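Local structure of viral protein F93 (Sulfolobus turreted icosahedral virus, 2CO5) at residues Arg4-Ile9 and Asp52-Asp57; Gly22-Lys27 and Gly68-Leu73; Ile59-Glu64 and Phe72-Gly77. The protein probably binds DNA as a winged-helix protein, and forms a dimer whose subunits can be joined by an interchain disulfide. All blocks are in the same frame, centred on the assembly; numbering follows the deposited sequence.

Interaction 1. Residues Arg4-Ile9 and Asp52-Asp57; sequences RKYMRI and DSLIDD
The arm that leads into helix 9-20 is fastened to the C-terminal end of helix 44-56 by Tyr-6, whose ring meets Leu-54 and Asp-57. The tyrosine hydroxyl donates to Asp-57 OD2 (OH to OD2 2.7 Å). This oxygen lies at the ring edge, near the ring plane, yet the hydroxyl reaches it from above the carboxylate plane, the two planes being turned 43° apart. With CG opposite the backbone N (chi1 -167°), the Asp-57 carboxylate is carried toward the arm, just where the chain leaves the helix. Against the same ring slides the end of Leu-54, with CD1 3.4 Å from Tyr-6 CE2. By its place in the winged-helix topology, helix 44-56 is probably the recognition helix, and the arm grips it close to the turn into the wing hairpin. Lys-5 takes part too: its CG rides 4.0 Å above the centre of the Tyr-6 ring, and its extended chain carries NZ into a long salt bridge with Asp-57 OD2 (4.0 Å). Tyr-11 packs edge-to-face with Tyr-6, while Lys-76 of helix 75-92 donates to the backbone oxygen of Asp-57. Two residues further along the arm, Arg-8 packs on Met-7 of the second subunit.

Interaction 2. Residues Gly22-Lys27 and Gly68-Leu73; sequences GSRLEK and GKVLFL
The guanidinium of Arg-24 carries Val-70 CG1 over the centre of one face, 3.9 Å above its plane, while the Phe-72 ring stands almost square to it, the two planes 88° apart. That ring does not stack on the arginine here: it runs alongside, both side chains pointing the same way, and its CE2 approaches Arg-24 CG obliquely at 3.5 Å. An extended chain from CG to NE, begun with CG opposite the backbone N (chi1 -175°), lays the arginine along Phe-72 and over Val-70; CG and NE both touch the ring, and CG and the guanidinium meet Val-70.

Beneath these side chains run two antiparallel strands of the small sheet of a winged-helix domain, 24-26 at its margin within this chain and 70-73 in its middle. Leu-25 and Leu-71 form the hydrogen-bonded pair, with Leu-25 N to Leu-71 O at 3.0 Å and Leu-71 N to Leu-25 O at 2.7 Å; the non-hydrogen-bonded pairs Arg-24/Phe-72 and Glu-26/Val-70 flank it. Two further bonds prolong the pairing, Leu-73 N to Ser-23 O (2.9 Å) and Lys-27 N to Lys-69 O (2.9 Å). Gly-22, with positive phi, is the C-prime residue of the Schellman motif that closes helix 9-20, and Ser-23 links it to the strand.

On the face opposite Arg-24, Leu-25 and Leu-71 both pack against Leu-30 of helix 30-38, and Leu-71 also meets Ile-51 and Ile-55 of helix 44-56. At one end Ser-23 OG rests against Leu-73 CD2 (3.7 Å). At the other, Lys-27 and Lys-69 extend side by side beside the carboxylate of Glu-62, which forms a salt bridge with Lys-27 NZ and also packs against Lys-69.

Interaction 3. Residues Ile59-Glu64 and Phe72-Gly77; sequences ILREEE and FLTEKG
Arg-61 lays its guanidinium flat on Phe-72, planes 7° and centres 4.4 Å apart. The overlap is displaced toward the root of the ring: Phe-72 CB lies over the middle of the guanidinium, and Arg-61 NH2 comes 3.7 Å from Phe-72 CG, an off-centre cation-pi contact. A bend in the arginine chain at chi3 (98°) folds the group back over the ring. Glu-63, from the same side of strand 60-63, crosses the ring obliquely, its CB 3.8 Å from Phe-72 CE1, and sets OE2 in the guanidinium plane at its edge, a long salt bridge that may orient the arginine.

Arg-61 and Phe-72 are a hydrogen-bonded antiparallel pair, each backbone N 2.7 Å from the other's O. Leu-60 and Leu-73 form the adjoining non-hydrogen-bonded pair on the other face, where the two side chains cross obliquely, Leu-60 CD2 meeting Leu-73 CD1 (3.7 Å). The pairing runs on into a helix start: Thr-74 N donates to Ile-59 O (3.2 Å), and Thr-74 OG1, also hydrogen-bonded to Lys-58 O, accepts from Gly-77 N (3.0 Å), an N-cap for helix 75-92. Ile-59 CG2 lies against Gly-77 CA at 3.6 Å, and the Ile-59 side chain crosses that of Lys-76 at about a right angle, CD1 touching Lys-76 CG and CE.

This is the winged-helix hairpin, where its second strand passes into the last helix. Leu-60 rests on Leu-54 and Ile-55 of helix 44-56 and on Leu-18 of helix 9-20, Leu-73 on Val-19 of the latter, and Ile-59 on Leu-15 and Tyr-6.

From the N terminus, the arm 4-9 enters interaction 1, which closes only when the chain reaches 52-57, after helix 9-20, strand 24-26, helix 30-38 and most of helix 44-56. Interaction 2 opens at 22-27, within that loop, and closes beyond it at 68-73, so the two cross. Interaction 3 opens at 59-64, after interaction 1 has closed, and finishes at 72-77, sharing Phe-72 and Leu-73 with interaction 2. Together 2 and 3 set strand 70-73 between its two neighbours. Leu-54 O, probably bonded to the backbone N of Ile-59 and Leu-60, links interactions 1 and 3, while Ile-55 CD1 packs on Leu-71 CD2, joining helix 44-56 to the sheet.

Interaction 1. Residues Arg4-Ile9 and Asp52-Asp57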
loop_
_atom_site.group_PDB
_atom_site.type_symbol
_atom_site.label_atom_id
_atom_site.label_comp_id
_atom_site.label_asym_id
_atom_site.label_seq_id
_atom_site.Cartn_x
_atom_site.Cartn_y
_atom_site.Cartn_z
ATOM N N ARG B 4 -9.190 -0.825 1.740
ATOM C CA ARG B 4 -9.670 -2.205 1.747
ATOM C C ARG B 4 -8.504 -3.173 1.902
ATOM O O ARG B 4 -7.348 -2.799 1.690
ATOM C CB ARG B 4 -10.480 -2.484 0.478
ATOM C CG ARG B 4 -11.750 -1.632 0.396
ATOM C CD ARG B 4 -12.573 -1.913 -0.856
ATOM N NE ARG B 4 -13.260 -3.203 -0.797
ATOM C CZ ARG B 4 -14.363 -3.454 -0.091
ATOM N NH1 ARG B 4 -14.939 -2.508 0.647
ATOM N NH2 ARG B 4 -14.894 -4.671 -0.122
ATOM N N LYS B 5 -8.817 -4.414 2.277
ATOM C CA LYS B 5 -7.805 -5.394 2.716
ATOM C C LYS B 5 -6.661 -5.670 1.745
ATOM O O LYS B 5 -5.540 -5.937 2.175
ATOM C CB LYS B 5 -8.465 -6.723 3.122
ATOM C CG LYS B 5 -9.090 -7.528 1.988
ATOM C CD LYS B 5 -9.791 -8.781 2.512
ATOM C CE LYS B 5 -10.764 -9.346 1.483
ATOM N NZ LYS B 5 -11.421 -10.607 1.928
ATOM N N TYR B 6 -6.924 -5.608 0.447
ATOM C CA TYR B 6 -5.865 -5.893 -0.523
ATOM C C TYR B 6 -4.998 -4.674 -0.871
ATOM O O TYR B 6 -4.082 -4.778 -1.697
ATOM C CB TYR B 6 -6.443 -6.555 -1.771
ATOM C CG TYR B 6 -7.033 -7.939 -1.518
ATOM C CD1 TYR B 6 -8.262 -8.301 -2.061
ATOM C CD2 TYR B 6 -6.358 -8.885 -0.736
ATOM C CE1 TYR B 6 -8.809 -9.572 -1.838
ATOM C CE2 TYR B 6 -6.894 -10.161 -0.504
ATOM C CZ TYR B 6 -8.121 -10.497 -1.060
ATOM O OH TYR B 6 -8.665 -11.747 -0.829
ATOM N N MET B 7 -5.244 -3.538 -0.208
ATOM C CA MET B 7 -4.456 -2.327 -0.436
ATOM C C MET B 7 -3.161 -2.405 0.358
ATOM O O MET B 7 -2.912 -1.636 1.280
ATOM C CB MET B 7 -5.269 -1.069 -0.120
ATOM C CG MET B 7 -6.478 -0.952 -1.040
ATOM S SD MET B 7 -7.516 0.489 -0.805
ATOM C CE MET B 7 -8.698 0.257 -2.134
ATOM N N ARG B 8 -2.357 -3.383 -0.028
ATOM C CA ARG B 8 -1.034 -3.628 0.516
ATOM C C ARG B 8 -0.144 -3.916 -0.684
ATOM O O ARG B 8 -0.578 -4.569 -1.638
ATOM C CB ARG B 8 -1.061 -4.831 1.458
ATOM C CG ARG B 8 -1.975 -4.639 2.659
ATOM C CD ARG B 8 -2.185 -5.942 3.409
ATOM N NE ARG B 8 -0.960 -6.446 4.030
ATOM C CZ ARG B 8 -0.841 -7.637 4.618
ATOM N NH1 ARG B 8 -1.874 -8.470 4.682
ATOM N NH2 ARG B 8 0.318 -8.002 5.149
ATOM N N ILE B 9 1.090 -3.430 -0.637
ATOM C CA ILE B 9 1.984 -3.485 -1.777
ATOM C C ILE B 9 2.258 -4.934 -2.219
ATOM O O ILE B 9 2.371 -5.205 -3.406
ATOM C CB ILE B 9 3.296 -2.701 -1.495
ATOM C CG1 ILE B 9 3.896 -2.177 -2.803
ATOM C CG2 ILE B 9 4.300 -3.541 -0.697
ATOM C CD1 ILE B 9 3.026 -1.138 -3.485
ATOM N N ASP B 52 -2.462 -18.076 -0.404
ATOM C CA ASP B 52 -3.587 -18.885 0.077
ATOM C C ASP B 52 -4.835 -18.039 0.227
ATOM O O ASP B 52 -5.916 -18.437 -0.198
ATOM C CB ASP B 52 -3.265 -19.554 1.415
ATOM C CG ASP B 52 -2.300 -20.723 1.279
ATOM O OD1 ASP B 52 -2.047 -21.181 0.141
ATOM O OD2 ASP B 52 -1.794 -21.190 2.323
ATOM N N SER B 53 -4.683 -16.867 0.831
ATOM C CA SER B 53 -5.813 -15.960 1.035
ATOM C C SER B 53 -6.444 -15.596 -0.303
ATOM O O SER B 53 -7.663 -15.649 -0.445
ATOM C CB SER B 53 -5.370 -14.702 1.798
ATOM O OG SER B 53 -5.041 -15.024 3.146
ATOM N N LEU B 54 -5.607 -15.254 -1.283
ATOM C CA LEU B 54 -6.070 -14.913 -2.639
ATOM C C LEU B 54 -6.810 -16.070 -3.307
ATOM O O LEU B 54 -7.832 -15.863 -3.951
ATOM C CB LEU B 54 -4.889 -14.483 -3.529
ATOM C CG LEU B 54 -4.455 -13.006 -3.563
ATOM C CD1 LEU B 54 -4.994 -12.189 -2.414
ATOM C CD2 LEU B 54 -2.938 -12.911 -3.627
ATOM N N ILE B 55 -6.273 -17.279 -3.153
ATOM C CA ILE B 55 -6.879 -18.489 -3.711
ATOM C C ILE B 55 -8.214 -18.812 -3.051
ATOM O O ILE B 55 -9.187 -19.139 -3.735
ATOM C CB ILE B 55 -5.936 -19.711 -3.568
ATOM C CG1 ILE B 55 -4.759 -19.580 -4.542
ATOM C CG2 ILE B 55 -6.701 -21.015 -3.812
ATOM C CD1 ILE B 55 -3.709 -20.660 -4.401
ATOM N N ASP B 56 -8.259 -18.734 -1.723
ATOM C CA ASP B 56 -9.483 -19.069 -0.996
ATOM C C ASP B 56 -10.563 -17.994 -1.207
ATOM O O ASP B 56 -11.747 -18.286 -1.072
ATOM C CB ASP B 56 -9.213 -19.272 0.507
ATOM C CG ASP B 56 -8.226 -20.394 0.795
ATOM O OD1 ASP B 56 -8.063 -21.293 -0.051
ATOM O OD2 ASP B 56 -7.611 -20.373 1.887
ATOM N N ASP B 57 -10.150 -16.765 -1.542
ATOM C CA ASP B 57 -11.078 -15.665 -1.872
ATOM C C ASP B 57 -11.379 -15.540 -3.378
ATOM O O ASP B 57 -11.987 -14.558 -3.815
ATOM C CB ASP B 57 -10.510 -14.331 -1.366
ATOM C CG ASP B 57 -11.539 -13.200 -1.381
ATOM O OD1 ASP B 57 -12.706 -13.440 -1.017
ATOM O OD2 ASP B 57 -11.176 -12.064 -1.748
#

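Interaction 2. Residues Gly22-Lys27 and Gly68-Leu73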
loop_
_atom_site.group_PDB
_atom_site.type_symbol
_atom_site.label_atom_id
_atom_site.label_comp_id
_atom_site.label_asym_id
_atom_site.label_seq_id
_atom_site.Cartn_x
_atom_site.Cartn_y
_atom_site.Cartn_z
ATOM N N GLY B 22 0.512 -13.005 -18.246
ATOM C CA GLY B 22 -0.723 -13.382 -18.925
ATOM C C GLY B 22 -1.729 -14.124 -18.061
ATOM O O GLY B 22 -2.384 -15.048 -18.543
ATOM N N SER B 23 -1.838 -13.721 -16.792
ATOM C CA SER B 23 -2.802 -14.292 -15.837
ATOM C C SER B 23 -2.593 -15.788 -15.535
ATOM O O SER B 23 -3.500 -16.453 -15.033
ATOM C CB SER B 23 -4.253 -14.035 -16.294
ATOM O OG SER B 23 -4.591 -12.662 -16.179
ATOM N N ARG B 24 -1.396 -16.302 -15.816
ATOM C CA ARG B 24 -1.085 -17.711 -15.580
ATOM C C ARG B 24 0.395 -17.882 -15.260
ATOM O O ARG B 24 1.253 -17.489 -16.045
ATOM C CB ARG B 24 -1.455 -18.554 -16.804
ATOM C CG ARG B 24 -1.281 -20.065 -16.623
ATOM C CD ARG B 24 -1.347 -20.759 -17.973
ATOM N NE ARG B 24 -1.342 -22.222 -17.887
ATOM C CZ ARG B 24 -0.267 -22.976 -17.638
ATOM N NH1 ARG B 24 0.927 -22.419 -17.412
ATOM N NH2 ARG B 24 -0.389 -24.304 -17.599
ATOM N N LEU B 25 0.685 -18.469 -14.106
ATOM C CA LEU B 25 2.061 -18.683 -13.684
ATOM C C LEU B 25 2.147 -19.875 -12.743
ATOM O O LEU B 25 1.288 -20.055 -11.876
ATOM C CB LEU B 25 2.595 -17.426 -12.996
ATOM C CG LEU B 25 4.070 -17.422 -12.577
ATOM C CD1 LEU B 25 4.998 -17.377 -13.790
ATOM C CD2 LEU B 25 4.342 -16.253 -11.635
ATOM N N GLU B 26 3.181 -20.689 -12.924
ATOM C CA GLU B 26 3.445 -21.796 -12.019
ATOM C C GLU B 26 3.792 -21.207 -10.667
ATOM O O GLU B 26 4.528 -20.228 -10.589
ATOM C CB GLU B 26 4.595 -22.671 -12.523
ATOM C CG GLU B 26 4.238 -23.524 -13.734
ATOM C CD GLU B 26 5.436 -24.245 -14.334
ATOM O OE1 GLU B 26 6.533 -24.201 -13.739
ATOM O OE2 GLU B 26 5.276 -24.861 -15.411
ATOM N N LYS B 27 3.238 -21.804 -9.618
ATOM C CA LYS B 27 3.420 -21.337 -8.244
ATOM C C LYS B 27 4.895 -21.275 -7.833
ATOM O O LYS B 27 5.311 -20.339 -7.154
ATOM C CB LYS B 27 2.646 -22.257 -7.294
ATOM C CG LYS B 27 2.486 -21.768 -5.860
ATOM C CD LYS B 27 1.836 -22.879 -5.028
ATOM C CE LYS B 27 1.555 -22.459 -3.600
ATOM N NZ LYS B 27 0.656 -23.441 -2.917
ATOM N N GLY B 68 4.349 -29.184 -11.066
ATOM C CA GLY B 68 4.027 -28.098 -10.142
ATOM C C GLY B 68 2.614 -27.556 -10.279
ATOM O O GLY B 68 1.964 -27.725 -11.314
ATOM N N LYS B 69 2.148 -26.890 -9.224
ATOM C CA LYS B 69 0.839 -26.245 -9.229
ATOM C C LYS B 69 0.892 -24.992 -10.110
ATOM O O LYS B 69 1.933 -24.342 -10.210
ATOM C CB LYS B 69 0.411 -25.870 -7.807
ATOM C CG LYS B 69 0.450 -27.028 -6.807
ATOM C CD LYS B 69 -0.042 -26.602 -5.434
ATOM C CE LYS B 69 0.290 -27.645 -4.377
ATOM N NZ LYS B 69 -0.202 -27.260 -3.022
ATOM N N VAL B 70 -0.222 -24.681 -10.765
ATOM C CA VAL B 70 -0.321 -23.494 -11.608
ATOM C C VAL B 70 -1.310 -22.512 -11.006
ATOM O O VAL B 70 -2.425 -22.890 -10.633
ATOM C CB VAL B 70 -0.780 -23.828 -13.043
ATOM C CG1 VAL B 70 -0.957 -22.539 -13.847
ATOM C CG2 VAL B 70 0.214 -24.761 -13.728
ATOM N N LEU B 71 -0.886 -21.252 -10.908
ATOM C CA LEU B 71 -1.758 -20.169 -10.468
ATOM C C LEU B 71 -2.417 -19.514 -11.681
ATOM O O LEU B 71 -1.795 -19.349 -12.729
ATOM C CB LEU B 71 -0.975 -19.125 -9.659
ATOM C CG LEU B 71 -0.426 -19.575 -8.304
ATOM C CD1 LEU B 71 0.399 -18.460 -7.657
ATOM C CD2 LEU B 71 -1.569 -20.029 -7.374
ATOM N N PHE B 72 -3.690 -19.166 -11.520
ATOM C CA PHE B 72 -4.450 -18.435 -12.518
ATOM C C PHE B 72 -5.088 -17.223 -11.859
ATOM O O PHE B 72 -5.568 -17.312 -10.726
ATOM C CB PHE B 72 -5.557 -19.304 -13.097
ATOM C CG PHE B 72 -5.062 -20.494 -13.870
ATOM C CD1 PHE B 72 -4.798 -21.695 -13.223
ATOM C CD2 PHE B 72 -4.877 -20.418 -15.241
ATOM C CE1 PHE B 72 -4.341 -22.796 -13.926
ATOM C CE2 PHE B 72 -4.429 -21.525 -15.958
ATOM C CZ PHE B 72 -4.155 -22.713 -15.288
ATOM N N LEU B 73 -5.098 -16.102 -12.580
ATOM C CA LEU B 73 -5.831 -14.917 -12.169
ATOM C C LEU B 73 -7.257 -15.010 -12.720
ATOM O O LEU B 73 -7.454 -15.127 -13.914
ATOM C CB LEU B 73 -5.127 -13.656 -12.695
ATOM C CG LEU B 73 -5.555 -12.307 -12.114
ATOM C CD1 LEU B 73 -5.249 -12.238 -10.633
ATOM C CD2 LEU B 73 -4.860 -11.176 -12.846
#

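Interaction 3. Residues Ile59-Glu64 and Phe72-Gly77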
loop_
_atom_site.group_PDB
_atom_site.type_symbol
_atom_site.label_atom_id
_atom_site.label_comp_id
_atom_site.label_asym_id
_atom_site.label_seq_id
_atom_site.Cartn_x
_atom_site.Cartn_y
_atom_site.Cartn_z
ATOM N N ILE B 59 -9.657 -14.780 -5.916
ATOM C CA ILE B 59 -8.891 -13.782 -6.671
ATOM C C ILE B 59 -7.941 -14.528 -7.600
ATOM O O ILE B 59 -7.834 -14.219 -8.789
ATOM C CB ILE B 59 -8.066 -12.862 -5.722
ATOM C CG1 ILE B 59 -8.989 -12.068 -4.789
ATOM C CG2 ILE B 59 -7.171 -11.916 -6.521
ATOM C CD1 ILE B 59 -9.967 -11.150 -5.504
ATOM N N LEU B 60 -7.255 -15.516 -7.031
ATOM C CA LEU B 60 -6.478 -16.481 -7.796
ATOM C C LEU B 60 -7.211 -17.816 -7.831
ATOM O O LEU B 60 -8.094 -18.082 -7.002
ATOM C CB LEU B 60 -5.097 -16.692 -7.168
ATOM C CG LEU B 60 -4.111 -15.528 -7.204
ATOM C CD1 LEU B 60 -2.798 -15.943 -6.547
ATOM C CD2 LEU B 60 -3.877 -15.070 -8.634
ATOM N N ARG B 61 -6.832 -18.641 -8.803
ATOM C CA ARG B 61 -7.229 -20.045 -8.878
ATOM C C ARG B 61 -5.968 -20.895 -8.958
ATOM O O ARG B 61 -4.967 -20.471 -9.538
ATOM C CB ARG B 61 -8.104 -20.302 -10.111
ATOM C CG ARG B 61 -8.054 -21.748 -10.644
ATOM C CD ARG B 61 -9.193 -22.096 -11.591
ATOM N NE ARG B 61 -8.835 -21.996 -13.008
ATOM C CZ ARG B 61 -8.888 -20.883 -13.739
ATOM N NH1 ARG B 61 -9.268 -19.724 -13.203
ATOM N NH2 ARG B 61 -8.565 -20.932 -15.033
ATOM N N GLU B 62 -6.033 -22.100 -8.395
ATOM C CA GLU B 62 -4.912 -23.027 -8.420
ATOM C C GLU B 62 -5.348 -24.346 -9.046
ATOM O O GLU B 62 -6.332 -24.940 -8.617
ATOM C CB GLU B 62 -4.413 -23.263 -7.000
ATOM C CG GLU B 62 -3.009 -23.830 -6.901
ATOM C CD GLU B 62 -2.570 -24.006 -5.455
ATOM O OE1 GLU B 62 -3.141 -24.876 -4.758
ATOM O OE2 GLU B 62 -1.658 -23.273 -5.013
ATOM N N GLU B 63 -4.630 -24.785 -10.075
ATOM C CA GLU B 63 -4.837 -26.116 -10.642
ATOM C C GLU B 63 -3.599 -26.968 -10.424
ATOM O O GLU B 63 -2.471 -26.525 -10.661
ATOM C CB GLU B 63 -5.164 -26.056 -12.139
ATOM C CG GLU B 63 -6.601 -25.654 -12.454
ATOM C CD GLU B 63 -7.016 -25.993 -13.880
ATOM O OE1 GLU B 63 -6.813 -27.150 -14.312
ATOM O OE2 GLU B 63 -7.559 -25.105 -14.569
ATOM N N GLU B 64 -3.825 -28.196 -9.975
ATOM C CA GLU B 64 -2.760 -29.158 -9.786
ATOM C C GLU B 64 -2.299 -29.674 -11.147
ATOM O O GLU B 64 -3.105 -30.210 -11.914
ATOM C CB GLU B 64 -3.258 -30.320 -8.920
ATOM C CG GLU B 64 -2.162 -31.251 -8.434
ATOM C CD GLU B 64 -1.196 -30.554 -7.500
ATOM O OE1 GLU B 64 -1.635 -30.127 -6.412
ATOM O OE2 GLU B 64 -0.004 -30.429 -7.856
ATOM N N PHE B 72 -3.690 -19.166 -11.520
ATOM C CA PHE B 72 -4.450 -18.435 -12.518
ATOM C C PHE B 72 -5.088 -17.223 -11.859
ATOM O O PHE B 72 -5.568 -17.312 -10.726
ATOM C CB PHE B 72 -5.557 -19.304 -13.097
ATOM C CG PHE B 72 -5.062 -20.494 -13.870
ATOM C CD1 PHE B 72 -4.798 -21.695 -13.223
ATOM C CD2 PHE B 72 -4.877 -20.418 -15.241
ATOM C CE1 PHE B 72 -4.341 -22.796 -13.926
ATOM C CE2 PHE B 72 -4.429 -21.525 -15.958
ATOM C CZ PHE B 72 -4.155 -22.713 -15.288
ATOM N N LEU B 73 -5.098 -16.102 -12.580
ATOM C CA LEU B 73 -5.831 -14.917 -12.169
ATOM C C LEU B 73 -7.257 -15.010 -12.720
ATOM O O LEU B 73 -7.454 -15.127 -13.914
ATOM C CB LEU B 73 -5.127 -13.656 -12.695
ATOM C CG LEU B 73 -5.555 -12.307 -12.114
ATOM C CD1 LEU B 73 -5.249 -12.238 -10.633
ATOM C CD2 LEU B 73 -4.860 -11.176 -12.846
ATOM N N THR B 74 -8.248 -14.961 -11.838
ATOM C CA THR B 74 -9.650 -15.027 -12.233
ATOM C C THR B 74 -10.162 -13.672 -12.705
ATOM O O THR B 74 -9.481 -12.656 -12.560
ATOM C CB THR B 74 -10.535 -15.464 -11.048
ATOM O OG1 THR B 74 -10.507 -14.448 -10.027
ATOM C CG2 THR B 74 -10.053 -16.797 -10.477
ATOM N N GLU B 75 -11.375 -13.665 -13.257
ATOM C CA GLU B 75 -12.042 -12.426 -13.643
ATOM C C GLU B 75 -12.186 -11.511 -12.435
ATOM O O GLU B 75 -11.954 -10.307 -12.527
ATOM C CB GLU B 75 -13.426 -12.718 -14.219
ATOM C CG GLU B 75 -13.417 -13.455 -15.547
ATOM C CD GLU B 75 -14.795 -13.936 -15.946
ATOM O OE1 GLU B 75 -15.792 -13.385 -15.426
ATOM O OE2 GLU B 75 -14.882 -14.865 -16.779
ATOM N N LYS B 76 -12.569 -12.097 -11.297
ATOM C CA LYS B 76 -12.661 -11.362 -10.034
ATOM C C LYS B 76 -11.308 -10.725 -9.682
ATOM O O LYS B 76 -11.251 -9.578 -9.219
ATOM C CB LYS B 76 -13.125 -12.294 -8.905
ATOM C CG LYS B 76 -13.254 -11.626 -7.526
ATOM C CD LYS B 76 -13.719 -12.613 -6.449
ATOM C CE LYS B 76 -13.708 -11.967 -5.068
ATOM N NZ LYS B 76 -14.396 -12.789 -4.029
ATOM N N GLY B 77 -10.232 -11.479 -9.899
ATOM C CA GLY B 77 -8.883 -11.024 -9.594
ATOM C C GLY B 77 -8.375 -9.941 -10.515
ATOM O O GLY B 77 -7.667 -9.036 -10.079
#